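Outer membrane associated protein (Francisella tularensis subsp. tularensis, PDB 6U83) carries an OmpA-like domain, here holding a D-alanine, that probably binds peptidoglycan as in its relatives, while the whole protein is thought to act as a porin. Local coordinates at residues Lys76-Lys87 with Val124-Leu133; Gly37-Gly45 with Leu149-Arg158. One frame throughout, in Å; residues are numbered along the deposited sequence.

Contact 1 (Lys76-Lys87 with Val124-Leu133)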
ATOM      1  N   LYS A  76      10.136   1.212  -2.051  1.00 72.71           N
ATOM      2  CA  LYS A  76      10.319   0.557  -3.342  1.00 67.21           C
ATOM      3  C   LYS A  76      10.422  -0.956  -3.190  1.00 70.94           C
ATOM      4  O   LYS A  76       9.882  -1.705  -4.008  1.00 75.68           O
ATOM      5  CB  LYS A  76      11.558   1.094  -4.039  1.00 69.15           C
ATOM      6  CG  LYS A  76      11.411   2.470  -4.655  1.00 71.69           C
ATOM      7  CD  LYS A  76      12.801   3.028  -4.957  1.00 77.89           C
ATOM      8  CE  LYS A  76      12.764   4.210  -5.925  1.00 84.58           C
ATOM      9  NZ  LYS A  76      14.126   4.504  -6.477  1.00 89.16           N
ATOM     10  N   LYS A  77      11.119  -1.432  -2.166  1.00 69.99           N
ATOM     11  CA  LYS A  77      11.158  -2.876  -1.958  1.00 73.21           C
ATOM     12  C   LYS A  77       9.750  -3.422  -1.760  1.00 77.11           C
ATOM     13  O   LYS A  77       9.350  -4.392  -2.416  1.00 88.84           O
ATOM     14  CB  LYS A  77      12.062  -3.229  -0.775  1.00 71.55           C
ATOM     15  CG  LYS A  77      13.546  -3.222  -1.125  1.00 86.28           C
ATOM     16  CD  LYS A  77      14.385  -3.896  -0.035  1.00102.73           C
ATOM     17  CE  LYS A  77      15.858  -3.985  -0.427  1.00111.85           C
ATOM     18  NZ  LYS A  77      16.660  -4.767   0.567  1.00116.60           N
ATOM     19  N   ALA A  78       8.961  -2.776  -0.898  1.00 64.22           N
ATOM     20  CA  ALA A  78       7.598  -3.246  -0.650  1.00 61.82           C
ATOM     21  C   ALA A  78       6.778  -3.256  -1.934  1.00 64.37           C
ATOM     22  O   ALA A  78       6.100  -4.240  -2.249  1.00 66.98           O
ATOM     23  CB  ALA A  78       6.916  -2.371   0.405  1.00 56.07           C
ATOM     24  N   ILE A  79       6.828  -2.163  -2.691  1.00 62.54           N
ATOM     25  CA  ILE A  79       5.998  -2.065  -3.890  1.00 59.19           C
ATOM     26  C   ILE A  79       6.352  -3.175  -4.873  1.00 64.74           C
ATOM     27  O   ILE A  79       5.472  -3.825  -5.455  1.00 76.40           O
ATOM     28  CB  ILE A  79       6.149  -0.672  -4.522  1.00 62.41           C
ATOM     29  CG1 ILE A  79       5.613   0.386  -3.557  1.00 59.68           C
ATOM     30  CG2 ILE A  79       5.442  -0.624  -5.861  1.00 65.75           C
ATOM     31  CD1 ILE A  79       5.969   1.789  -3.954  1.00 68.64           C
ATOM     32  N   ALA A  80       7.648  -3.420  -5.060  1.00 62.51           N
ATOM     33  CA  ALA A  80       8.092  -4.443  -5.998  1.00 63.27           C
ATOM     34  C   ALA A  80       7.504  -5.802  -5.660  1.00 73.58           C
ATOM     35  O   ALA A  80       7.069  -6.538  -6.551  1.00 79.12           O
ATOM     36  CB  ALA A  80       9.618  -4.520  -5.997  1.00 67.44           C
ATOM     37  N   SER A  81       7.494  -6.161  -4.375  1.00 69.47           N
ATOM     38  CA  SER A  81       6.902  -7.431  -3.973  1.00 69.38           C
ATOM     39  C   SER A  81       5.393  -7.412  -4.139  1.00 75.16           C
ATOM     40  O   SER A  81       4.787  -8.419  -4.520  1.00 83.14           O
ATOM     41  CB  SER A  81       7.264  -7.744  -2.527  1.00 67.29           C
ATOM     42  OG  SER A  81       8.629  -8.092  -2.432  1.00 79.18           O
ATOM     43  N   PHE A  82       4.771  -6.279  -3.825  1.00 73.62           N
ATOM     44  CA  PHE A  82       3.344  -6.111  -4.066  1.00 65.49           C
ATOM     45  C   PHE A  82       3.011  -6.363  -5.528  1.00 64.58           C
ATOM     46  O   PHE A  82       2.068  -7.094  -5.848  1.00 68.37           O
ATOM     47  CB  PHE A  82       2.943  -4.697  -3.652  1.00 71.66           C
ATOM     48  CG  PHE A  82       1.474  -4.480  -3.569  1.00 72.94           C
ATOM     49  CD1 PHE A  82       0.728  -5.105  -2.597  1.00 69.00           C
ATOM     50  CD2 PHE A  82       0.848  -3.617  -4.435  1.00 68.03           C
ATOM     51  CE1 PHE A  82      -0.610  -4.889  -2.501  1.00 69.92           C
ATOM     52  CE2 PHE A  82      -0.490  -3.400  -4.339  1.00 71.55           C
ATOM     53  CZ  PHE A  82      -1.222  -4.038  -3.370  1.00 69.53           C
ATOM     54  N   VAL A  83       3.790  -5.769  -6.437  1.00 64.45           N
ATOM     55  CA  VAL A  83       3.528  -5.918  -7.865  1.00 68.61           C
ATOM     56  C   VAL A  83       3.766  -7.358  -8.307  1.00 79.63           C
ATOM     57  O   VAL A  83       3.005  -7.907  -9.118  1.00 79.99           O
ATOM     58  CB  VAL A  83       4.391  -4.924  -8.663  1.00 68.47           C
ATOM     59  CG1 VAL A  83       4.314  -5.211 -10.151  1.00 64.14           C
ATOM     60  CG2 VAL A  83       3.957  -3.493  -8.365  1.00 62.91           C
ATOM     61  N   ASN A  84       4.821  -7.991  -7.779  1.00 78.82           N
ATOM     62  CA  ASN A  84       5.133  -9.379  -8.113  1.00 81.74           C
ATOM     63  C   ASN A  84       3.968 -10.308  -7.786  1.00 81.78           C
ATOM     64  O   ASN A  84       3.727 -11.291  -8.499  1.00 88.55           O
ATOM     65  CB  ASN A  84       6.396  -9.816  -7.359  1.00 91.81           C
ATOM     66  CG  ASN A  84       7.305 -10.704  -8.191  1.00102.92           C
ATOM     67  OD1 ASN A  84       8.141 -10.212  -8.953  1.00105.67           O
ATOM     68  ND2 ASN A  84       7.156 -12.019  -8.043  1.00106.08           N
ATOM     69  N   PHE A  85       3.230 -10.002  -6.721  1.00 69.63           N
ATOM     70  CA  PHE A  85       2.047 -10.781  -6.375  1.00 67.64           C
ATOM     71  C   PHE A  85       0.906 -10.510  -7.350  1.00 76.66           C
ATOM     72  O   PHE A  85       0.200 -11.438  -7.766  1.00 83.74           O
ATOM     73  CB  PHE A  85       1.645 -10.444  -4.943  1.00 62.42           C
ATOM     74  CG  PHE A  85       0.386 -11.115  -4.477  1.00 68.49           C
ATOM     75  CD1 PHE A  85       0.377 -12.456  -4.164  1.00 75.82           C
ATOM     76  CD2 PHE A  85      -0.769 -10.383  -4.292  1.00 66.74           C
ATOM     77  CE1 PHE A  85      -0.766 -13.064  -3.706  1.00 77.21           C
ATOM     78  CE2 PHE A  85      -1.918 -10.988  -3.838  1.00 75.56           C
ATOM     79  CZ  PHE A  85      -1.916 -12.331  -3.544  1.00 77.71           C
ATOM     80  N   ILE A  86       0.718  -9.244  -7.727  1.00 68.59           N
ATOM     81  CA  ILE A  86      -0.321  -8.889  -8.687  1.00 74.66           C
ATOM     82  C   ILE A  86      -0.081  -9.592 -10.020  1.00 83.45           C
ATOM     83  O   ILE A  86      -1.003 -10.166 -10.610  1.00 86.71           O
ATOM     84  CB  ILE A  86      -0.388  -7.361  -8.855  1.00 70.37           C
ATOM     85  CG1 ILE A  86      -0.887  -6.718  -7.565  1.00 72.81           C
ATOM     86  CG2 ILE A  86      -1.281  -6.975 -10.035  1.00 70.31           C
ATOM     87  CD1 ILE A  86      -0.515  -5.263  -7.465  1.00 80.33           C
ATOM     88  N   LYS A  87       1.162  -9.565 -10.511  1.00 84.20           N
ATOM     89  CA  LYS A  87       1.448 -10.210 -11.792  1.00 85.96           C
ATOM     90  C   LYS A  87       1.304 -11.725 -11.705  1.00 88.23           C
ATOM     91  O   LYS A  87       0.949 -12.374 -12.696  1.00 91.39           O
ATOM     92  CB  LYS A  87       2.851  -9.839 -12.277  1.00 91.07           C
ATOM     93  CG  LYS A  87       3.020  -8.378 -12.680  1.00101.08           C
ATOM     94  CD  LYS A  87       4.325  -8.140 -13.457  1.00111.51           C
ATOM     95  CE  LYS A  87       5.563  -8.323 -12.587  1.00114.21           C
ATOM     96  NZ  LYS A  87       6.825  -8.240 -13.382  1.00115.94           N
ATOM     97  N   VAL A 124       3.566   6.142  -6.295  1.00 68.10           N
ATOM     98  CA  VAL A 124       3.478   4.690  -6.139  1.00 64.92           C
ATOM     99  C   VAL A 124       3.136   4.046  -7.474  1.00 69.45           C
ATOM    100  O   VAL A 124       3.785   3.084  -7.908  1.00 66.77           O
ATOM    101  CB  VAL A 124       2.457   4.317  -5.052  1.00 65.67           C
ATOM    102  CG1 VAL A 124       2.134   2.834  -5.131  1.00 68.54           C
ATOM    103  CG2 VAL A 124       3.015   4.632  -3.688  1.00 68.77           C
ATOM    104  N   ALA A 125       2.136   4.608  -8.166  1.00 74.58           N
ATOM    105  CA  ALA A 125       1.661   4.014  -9.411  1.00 68.26           C
ATOM    106  C   ALA A 125       2.713   4.106 -10.504  1.00 71.10           C
ATOM    107  O   ALA A 125       2.853   3.185 -11.316  1.00 72.18           O
ATOM    108  CB  ALA A 125       0.371   4.689  -9.860  1.00 61.99           C
ATOM    109  N   ASP A 126       3.456   5.215 -10.545  1.00 72.53           N
ATOM    110  CA  ASP A 126       4.522   5.347 -11.529  1.00 72.69           C
ATOM    111  C   ASP A 126       5.528   4.217 -11.393  1.00 70.51           C
ATOM    112  O   ASP A 126       5.897   3.582 -12.389  1.00 69.19           O
ATOM    113  CB  ASP A 126       5.213   6.698 -11.369  1.00 84.60           C
ATOM    114  CG  ASP A 126       4.419   7.839 -11.981  1.00102.71           C
ATOM    115  OD1 ASP A 126       3.315   7.594 -12.521  1.00105.12           O
ATOM    116  OD2 ASP A 126       4.911   8.990 -11.928  1.00107.68           O
ATOM    117  N   TYR A 127       5.967   3.937 -10.160  1.00 70.18           N
ATOM    118  CA  TYR A 127       6.950   2.880  -9.937  1.00 68.44           C
ATOM    119  C   TYR A 127       6.398   1.518 -10.328  1.00 72.16           C
ATOM    120  O   TYR A 127       7.111   0.700 -10.922  1.00 79.52           O
ATOM    121  CB  TYR A 127       7.390   2.865  -8.476  1.00 62.43           C
ATOM    122  CG  TYR A 127       8.603   1.984  -8.239  1.00 68.31           C
ATOM    123  CD1 TYR A 127       9.813   2.247  -8.880  1.00 70.99           C
ATOM    124  CD2 TYR A 127       8.543   0.894  -7.375  1.00 69.69           C
ATOM    125  CE1 TYR A 127      10.931   1.446  -8.667  1.00 77.85           C
ATOM    126  CE2 TYR A 127       9.660   0.091  -7.153  1.00 76.61           C
ATOM    127  CZ  TYR A 127      10.844   0.374  -7.801  1.00 80.55           C
ATOM    128  OH  TYR A 127      11.942  -0.423  -7.590  1.00 87.79           O
ATOM    129  N   MET A 128       5.139   1.250  -9.982  1.00 69.70           N
ATOM    130  CA  MET A 128       4.498   0.014 -10.413  1.00 71.11           C
ATOM    131  C   MET A 128       4.614  -0.158 -11.916  1.00 74.10           C
ATOM    132  O   MET A 128       4.866  -1.266 -12.407  1.00 79.11           O
ATOM    133  CB  MET A 128       3.031   0.018  -9.995  1.00 64.48           C
ATOM    134  CG  MET A 128       2.841   0.030  -8.507  1.00 67.79           C
ATOM    135  SD  MET A 128       1.102  -0.044  -8.076  1.00 72.02           S
ATOM    136  CE  MET A 128       1.191  -0.813  -6.459  1.00 68.31           C
ATOM    137  N   LYS A 129       4.451   0.936 -12.662  1.00 66.49           N
ATOM    138  CA  LYS A 129       4.540   0.854 -14.113  1.00 71.12           C
ATOM    139  C   LYS A 129       5.962   0.538 -14.558  1.00 76.24           C
ATOM    140  O   LYS A 129       6.163  -0.260 -15.483  1.00 83.26           O
ATOM    141  CB  LYS A 129       4.035   2.154 -14.746  1.00 74.94           C
ATOM    142  CG  LYS A 129       2.514   2.318 -14.680  1.00 73.80           C
ATOM    143  CD  LYS A 129       2.052   3.611 -15.324  1.00 86.68           C
ATOM    144  CE  LYS A 129       1.672   4.659 -14.285  1.00 93.90           C
ATOM    145  NZ  LYS A 129       1.144   5.910 -14.932  1.00 99.73           N
ATOM    146  N   GLN A 130       6.964   1.147 -13.908  1.00 73.47           N
ATOM    147  CA  GLN A 130       8.355   0.817 -14.216  1.00 79.86           C
ATOM    148  C   GLN A 130       8.609  -0.675 -14.059  1.00 85.55           C
ATOM    149  O   GLN A 130       9.389  -1.265 -14.816  1.00 97.43           O
ATOM    150  CB  GLN A 130       9.304   1.610 -13.314  1.00 86.60           C
ATOM    151  CG  GLN A 130       9.321   3.110 -13.557  1.00 95.35           C
ATOM    152  CD  GLN A 130      10.190   3.848 -12.551  1.00102.74           C
ATOM    153  OE1 GLN A 130      11.335   3.464 -12.299  1.00105.72           O
ATOM    154  NE2 GLN A 130       9.642   4.906 -11.958  1.00100.82           N
ATOM    155  N   LEU A 131       7.937  -1.306 -13.099  1.00 75.10           N
ATOM    156  CA  LEU A 131       8.125  -2.713 -12.789  1.00 72.85           C
ATOM    157  C   LEU A 131       7.450  -3.666 -13.772  1.00 79.96           C
ATOM    158  O   LEU A 131       7.508  -4.882 -13.558  1.00 83.38           O
ATOM    159  CB  LEU A 131       7.614  -2.974 -11.379  1.00 69.09           C
ATOM    160  CG  LEU A 131       8.380  -2.152 -10.343  1.00 70.63           C
ATOM    161  CD1 LEU A 131       7.833  -2.380  -8.948  1.00 69.02           C
ATOM    162  CD2 LEU A 131       9.848  -2.500 -10.394  1.00 71.18           C
ATOM    163  N   GLY A 132       6.815  -3.167 -14.829  1.00 81.73           N
ATOM    164  CA  GLY A 132       6.181  -4.026 -15.811  1.00 92.85           C
ATOM    165  C   GLY A 132       4.698  -4.259 -15.620  1.00 98.83           C
ATOM    166  O   GLY A 132       4.141  -5.160 -16.264  1.00110.86           O
ATOM    167  N   LEU A 133       4.050  -3.490 -14.747  1.00 90.62           N
ATOM    168  CA  LEU A 133       2.605  -3.531 -14.574  1.00 89.13           C
ATOM    169  C   LEU A 133       1.962  -2.464 -15.449  1.00 88.02           C
ATOM    170  O   LEU A 133       2.486  -1.356 -15.585  1.00 93.60           O
ATOM    171  CB  LEU A 133       2.234  -3.309 -13.108  1.00 87.23           C
ATOM    172  CG  LEU A 133       0.786  -3.584 -12.715  1.00 91.61           C
ATOM    173  CD1 LEU A 133       0.468  -5.068 -12.841  1.00 98.37           C
ATOM    174  CD2 LEU A 133       0.538  -3.095 -11.303  1.00 82.56           C
TER

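Contact 2 (Gly37-Gly45 with Leu149-Arg158)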
ATOM      1  N   GLY A  37       0.020  -7.742  14.441  1.00 86.63           N
ATOM      2  CA  GLY A  37      -0.994  -6.859  14.980  1.00 95.00           C
ATOM      3  C   GLY A  37      -0.627  -5.400  14.786  1.00101.42           C
ATOM      4  O   GLY A  37       0.511  -5.006  15.065  1.00103.09           O
ATOM      5  N   ASN A  38      -1.573  -4.595  14.293  1.00104.89           N
ATOM      6  CA  ASN A  38      -1.358  -3.163  14.052  1.00104.30           C
ATOM      7  C   ASN A  38      -0.169  -2.923  13.128  1.00 98.94           C
ATOM      8  O   ASN A  38       0.754  -2.171  13.449  1.00102.62           O
ATOM      9  CB  ASN A  38      -1.179  -2.404  15.364  1.00112.55           C
ATOM     10  CG  ASN A  38      -2.439  -1.713  15.799  1.00128.21           C
ATOM     11  OD1 ASN A  38      -3.348  -1.499  14.996  1.00134.82           O
ATOM     12  ND2 ASN A  38      -2.505  -1.347  17.071  1.00136.15           N
ATOM     13  N   PHE A  39      -0.197  -3.572  11.962  1.00 90.83           N
ATOM     14  CA  PHE A  39       0.941  -3.514  11.054  1.00 95.81           C
ATOM     15  C   PHE A  39       1.126  -2.133  10.431  1.00103.53           C
ATOM     16  O   PHE A  39       2.207  -1.839   9.911  1.00106.73           O
ATOM     17  CB  PHE A  39       0.776  -4.558   9.952  1.00 91.98           C
ATOM     18  CG  PHE A  39      -0.284  -4.210   8.961  1.00102.40           C
ATOM     19  CD1 PHE A  39       0.021  -3.447   7.836  1.00107.07           C
ATOM     20  CD2 PHE A  39      -1.591  -4.630   9.151  1.00110.86           C
ATOM     21  CE1 PHE A  39      -0.959  -3.107   6.921  1.00106.32           C
ATOM     22  CE2 PHE A  39      -2.580  -4.302   8.235  1.00110.07           C
ATOM     23  CZ  PHE A  39      -2.262  -3.538   7.117  1.00108.17           C
ATOM     24  N   ASN A  40       0.096  -1.292  10.446  1.00106.62           N
ATOM     25  CA  ASN A  40       0.173   0.034   9.848  1.00102.29           C
ATOM     26  C   ASN A  40       0.755   1.069  10.794  1.00109.60           C
ATOM     27  O   ASN A  40       1.037   2.194  10.361  1.00 92.47           O
ATOM     28  CB  ASN A  40      -1.216   0.486   9.397  1.00102.44           C
ATOM     29  CG  ASN A  40      -2.263   0.309  10.484  1.00115.30           C
ATOM     30  OD1 ASN A  40      -1.952  -0.090  11.613  1.00119.88           O
ATOM     31  ND2 ASN A  40      -3.515   0.604  10.149  1.00117.43           N
ATOM     32  N   LEU A  41       0.929   0.724  12.070  1.00 85.06           N
ATOM     33  CA  LEU A  41       1.574   1.624  13.011  1.00 87.52           C
ATOM     34  C   LEU A  41       3.096   1.502  12.975  1.00 91.49           C
ATOM     35  O   LEU A  41       3.776   1.984  13.888  1.00 87.23           O
ATOM     36  CB  LEU A  41       1.035   1.380  14.420  1.00 94.51           C
ATOM     37  CG  LEU A  41      -0.177   2.233  14.812  1.00 94.80           C
ATOM     38  CD1 LEU A  41      -1.299   2.192  13.762  1.00 82.34           C
ATOM     39  CD2 LEU A  41      -0.699   1.817  16.179  1.00 99.45           C
ATOM     40  N   THR A  42       3.632   0.857  11.944  1.00 97.22           N
ATOM     41  CA  THR A  42       5.053   0.917  11.636  1.00105.75           C
ATOM     42  C   THR A  42       5.357   2.207  10.889  1.00103.99           C
ATOM     43  O   THR A  42       4.622   2.595   9.976  1.00103.54           O
ATOM     44  CB  THR A  42       5.455  -0.272  10.767  1.00108.24           C
ATOM     45  OG1 THR A  42       4.623  -0.289   9.595  1.00 93.80           O
ATOM     46  CG2 THR A  42       5.284  -1.578  11.528  1.00113.56           C
ATOM     47  N   GLU A  43       6.448   2.870  11.267  1.00103.02           N
ATOM     48  CA  GLU A  43       6.912   4.024  10.514  1.00105.96           C
ATOM     49  C   GLU A  43       7.839   3.628   9.372  1.00102.68           C
ATOM     50  O   GLU A  43       8.622   4.458   8.893  1.00112.58           O
ATOM     51  CB  GLU A  43       7.597   5.034  11.435  1.00120.47           C
ATOM     52  CG  GLU A  43       7.478   6.470  10.915  1.00130.20           C
ATOM     53  CD  GLU A  43       7.605   7.511  12.009  1.00140.53           C
ATOM     54  OE1 GLU A  43       8.479   8.394  11.893  1.00146.08           O
ATOM     55  OE2 GLU A  43       6.827   7.449  12.984  1.00143.50           O
ATOM     56  N   ASP A  44       7.774   2.379   8.937  1.00 99.22           N
ATOM     57  CA  ASP A  44       8.522   1.882   7.799  1.00105.75           C
ATOM     58  C   ASP A  44       7.536   1.421   6.736  1.00 97.14           C
ATOM     59  O   ASP A  44       6.388   1.077   7.044  1.00 95.76           O
ATOM     60  CB  ASP A  44       9.447   0.707   8.199  1.00124.07           C
ATOM     61  CG  ASP A  44      10.548   1.119   9.173  1.00140.91           C
ATOM     62  OD1 ASP A  44      10.637   2.319   9.515  1.00146.56           O
ATOM     63  OD2 ASP A  44      11.330   0.236   9.593  1.00145.71           O
ATOM     64  N   GLY A  45       7.979   1.423   5.484  1.00 97.93           N
ATOM     65  CA  GLY A  45       7.162   0.844   4.428  1.00101.11           C
ATOM     66  C   GLY A  45       7.045  -0.664   4.600  1.00108.57           C
ATOM     67  O   GLY A  45       8.026  -1.355   4.890  1.00110.46           O
ATOM     68  N   LEU A 149      -4.934   7.551  10.497  1.00 80.82           N
ATOM     69  CA  LEU A 149      -4.921   6.255  11.163  1.00 77.25           C
ATOM     70  C   LEU A 149      -5.505   6.345  12.569  1.00 75.12           C
ATOM     71  O   LEU A 149      -5.324   7.334  13.286  1.00 78.58           O
ATOM     72  CB  LEU A 149      -3.500   5.703  11.199  1.00 76.31           C
ATOM     73  CG  LEU A 149      -2.983   5.268   9.826  1.00 76.65           C
ATOM     74  CD1 LEU A 149      -1.514   4.913   9.903  1.00 82.26           C
ATOM     75  CD2 LEU A 149      -3.782   4.075   9.309  1.00 70.63           C
ATOM     76  N   GLY A 150      -6.230   5.303  12.955  1.00 79.17           N
ATOM     77  CA  GLY A 150      -6.824   5.280  14.272  1.00 86.87           C
ATOM     78  C   GLY A 150      -5.774   5.042  15.342  1.00 89.51           C
ATOM     79  O   GLY A 150      -4.834   4.264  15.164  1.00 80.03           O
ATOM     80  N   GLY A 151      -5.934   5.741  16.464  1.00 95.61           N
ATOM     81  CA  GLY A 151      -5.079   5.561  17.615  1.00 91.40           C
ATOM     82  C   GLY A 151      -3.889   6.491  17.695  1.00 89.83           C
ATOM     83  O   GLY A 151      -3.197   6.495  18.718  1.00 88.18           O
ATOM     84  N   ILE A 152      -3.620   7.282  16.660  1.00 88.28           N
ATOM     85  CA  ILE A 152      -2.491   8.196  16.679  1.00 83.02           C
ATOM     86  C   ILE A 152      -3.001   9.600  16.387  1.00 77.79           C
ATOM     87  O   ILE A 152      -4.136   9.795  15.952  1.00 84.83           O
ATOM     88  CB  ILE A 152      -1.389   7.768  15.691  1.00 74.81           C
ATOM     89  CG1 ILE A 152      -1.895   7.850  14.260  1.00 70.26           C
ATOM     90  CG2 ILE A 152      -0.947   6.323  15.998  1.00 68.63           C
ATOM     91  CD1 ILE A 152      -0.919   7.310  13.241  1.00 69.58           C
ATOM     92  N   HIS A 153      -2.168  10.587  16.693  1.00 73.15           N
ATOM     93  CA  HIS A 153      -2.525  11.968  16.412  1.00 74.36           C
ATOM     94  C   HIS A 153      -2.571  12.184  14.902  1.00 71.99           C
ATOM     95  O   HIS A 153      -1.884  11.501  14.136  1.00 72.17           O
ATOM     96  CB  HIS A 153      -1.522  12.913  17.071  1.00 76.29           C
ATOM     97  CG  HIS A 153      -1.973  14.339  17.143  1.00 84.36           C
ATOM     98  ND1 HIS A 153      -1.848  15.216  16.084  1.00 89.86           N
ATOM     99  CD2 HIS A 153      -2.513  15.054  18.159  1.00 89.36           C
ATOM    100  CE1 HIS A 153      -2.311  16.403  16.437  1.00 86.42           C
ATOM    101  NE2 HIS A 153      -2.717  16.333  17.693  1.00 91.56           N
ATOM    102  N   LYS A 154      -3.406  13.132  14.469  1.00 67.90           N
ATOM    103  CA  LYS A 154      -3.551  13.381  13.038  1.00 67.25           C
ATOM    104  C   LYS A 154      -2.267  13.904  12.395  1.00 73.02           C
ATOM    105  O   LYS A 154      -2.099  13.785  11.174  1.00 72.81           O
ATOM    106  CB  LYS A 154      -4.688  14.368  12.801  1.00 65.67           C
ATOM    107  CG  LYS A 154      -6.028  13.895  13.321  1.00 80.59           C
ATOM    108  CD  LYS A 154      -7.067  14.997  13.176  1.00 95.42           C
ATOM    109  CE  LYS A 154      -8.483  14.447  13.168  1.00103.59           C
ATOM    110  NZ  LYS A 154      -9.445  15.513  12.760  1.00114.48           N
ATOM    111  N   SER A 155      -1.363  14.490  13.177  1.00 69.85           N
ATOM    112  CA  SER A 155      -0.122  15.035  12.645  1.00 65.02           C
ATOM    113  C   SER A 155       1.017  14.025  12.662  1.00 65.52           C
ATOM    114  O   SER A 155       2.165  14.384  12.373  1.00 72.00           O
ATOM    115  CB  SER A 155       0.267  16.274  13.440  1.00 73.63           C
ATOM    116  OG  SER A 155       0.374  15.951  14.813  1.00 78.96           O
ATOM    117  N   ASP A 156       0.727  12.784  13.002  1.00 62.72           N
ATOM    118  CA  ASP A 156       1.755  11.764  13.103  1.00 64.02           C
ATOM    119  C   ASP A 156       2.305  11.472  11.706  1.00 59.33           C
ATOM    120  O   ASP A 156       1.530  11.307  10.775  1.00 62.91           O
ATOM    121  CB  ASP A 156       1.143  10.512  13.745  1.00 63.69           C
ATOM    122  CG  ASP A 156       2.169   9.454  14.088  1.00 71.72           C
ATOM    123  OD1 ASP A 156       2.794   8.911  13.152  1.00 73.30           O
ATOM    124  OD2 ASP A 156       2.333   9.147  15.290  1.00 74.72           O
ATOM    125  N   PRO A 157       3.631  11.414  11.529  1.00 71.12           N
ATOM    126  CA  PRO A 157       4.162  11.109  10.185  1.00 67.75           C
ATOM    127  C   PRO A 157       3.701   9.767   9.651  1.00 66.72           C
ATOM    128  O   PRO A 157       3.793   9.531   8.443  1.00 64.26           O
ATOM    129  CB  PRO A 157       5.686  11.120  10.396  1.00 65.93           C
ATOM    130  CG  PRO A 157       5.897  11.823  11.684  1.00 76.52           C
ATOM    131  CD  PRO A 157       4.704  11.501  12.524  1.00 76.18           C
ATOM    132  N   ARG A 158       3.223   8.864  10.504  1.00 60.59           N
ATOM    133  CA  ARG A 158       2.726   7.609   9.965  1.00 65.31           C
ATOM    134  C   ARG A 158       1.479   7.796   9.101  1.00 63.38           C
ATOM    135  O   ARG A 158       1.160   6.912   8.299  1.00 64.74           O
ATOM    136  CB  ARG A 158       2.453   6.631  11.097  1.00 60.58           C
ATOM    137  CG  ARG A 158       3.698   5.920  11.589  1.00 76.75           C
ATOM    138  CD  ARG A 158       3.415   5.121  12.850  1.00 73.73           C
ATOM    139  NE  ARG A 158       3.068   5.995  13.969  1.00 75.58           N
ATOM    140  CZ  ARG A 158       2.964   5.580  15.230  1.00 76.92           C
ATOM    141  NH1 ARG A 158       2.646   6.435  16.192  1.00 69.69           N
ATOM    142  NH2 ARG A 158       3.177   4.306  15.530  1.00 80.42           N
TER

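Contact 1 (Lys76-Lys87 with Val124-Leu133)
V83 and I79 point from helix 73-89 toward the end of helix 110-130 and the residues after it, and the apolar packing is built round them. V83 CG2 rests 3.7 Å from M128 CG, and its other methyl, CG1, faces CB of L133. I79 divides its branches: CG2, anti to the backbone N, reaches M128 CG at 3.8 Å, while CD1 meets both methyls of V124. L131 CD1 drops onto the backbone of A80, 3.6 Å from its CA. Deeper down, M128 runs out extended until CE comes to the edge of the F82 ring, 3.5 Å from CD2. L133 CD1 closes the far end against I86 CG2.

Y127 supplies the CH-pi contact: K76 CG sits over one ring face, 4.0 Å from the centroid, while I79 CG2 lies in plane at the ring edge.

Polar chemistry across the interface is slight: a weak hydrogen bond from K87 NZ to L131 O (3.4 Å), at the Schellman motif where G132 ends the helix. The axes of 76-87 and 124-130 come within 9.8 Å and cross at -59°. With F82 and M128 also touching strand 94-98, this is the helix pair packed on the sheet of the OmpA-like alpha/beta fold.

Contact 2 (Gly37-Gly45 with Leu149-Arg158)
R158 reaches over to L41 with its guanidinium edge turned to the backbone carbonyl: NH2 donates to L41 O at 2.9 Å, with an N-H...O angle of 161°. The oxygen lies in the guanidinium plane, although the donor is tilted 23° from the carbonyl plane. R158 CD lies 3.3 Å from L41 O; beyond it the chain bends at chi3 (-65°), which turns NE and the guanidinium to D156 and L41 O. NE and NH1 take D156 side-on, one to each carboxylate oxygen, with NH1 2.9 Å from OD2. D156 OD1 accepts from R158 N as well, an Asx turn, so the guanidinium is held against rotation.

E43 lies roughly perpendicular to R158. Its OE2 stands 3.8 Å from R158 CG and well out of the guanidinium plane; its negative charge may still stabilise the arginine, although E43 OE2 also lies 4.3 Å from D156 OD1, a like charge. N40 and L149 run alongside with their ends pointing opposite ways, N40 ND2 coming 3.6 Å from L149 CD2. L41 CG faces I152 CG2 loosely.

The two loops lie beside strand 55-63, whose K63 NZ bonds to both N40 O and R158 O. L149 leans on strand 161-172, and F39 rests against strand 46-52.

Contact 1 is the more deeply set of the two: just over half of its touching residues are buried, and it joins two helices largely through aliphatic side chains, the methionine's methyl end and two rings. Contact 2 lies at the surface, where none of the touching residues is buried; it joins two irregular loops through an arginine-carbonyl bond, the arginine being held by a salt bridge within its own loop. The centres of contact 1 and contact 2 are about 23 Å apart, on opposite sides of the chain's centre, and the two do not touch. They share no helix or strand, but strands 55-63 and 161-172 receive side chains from both. The P157 side chain is about 8 Å from the bound D-alanine, and the V124 side chain about 13 Å.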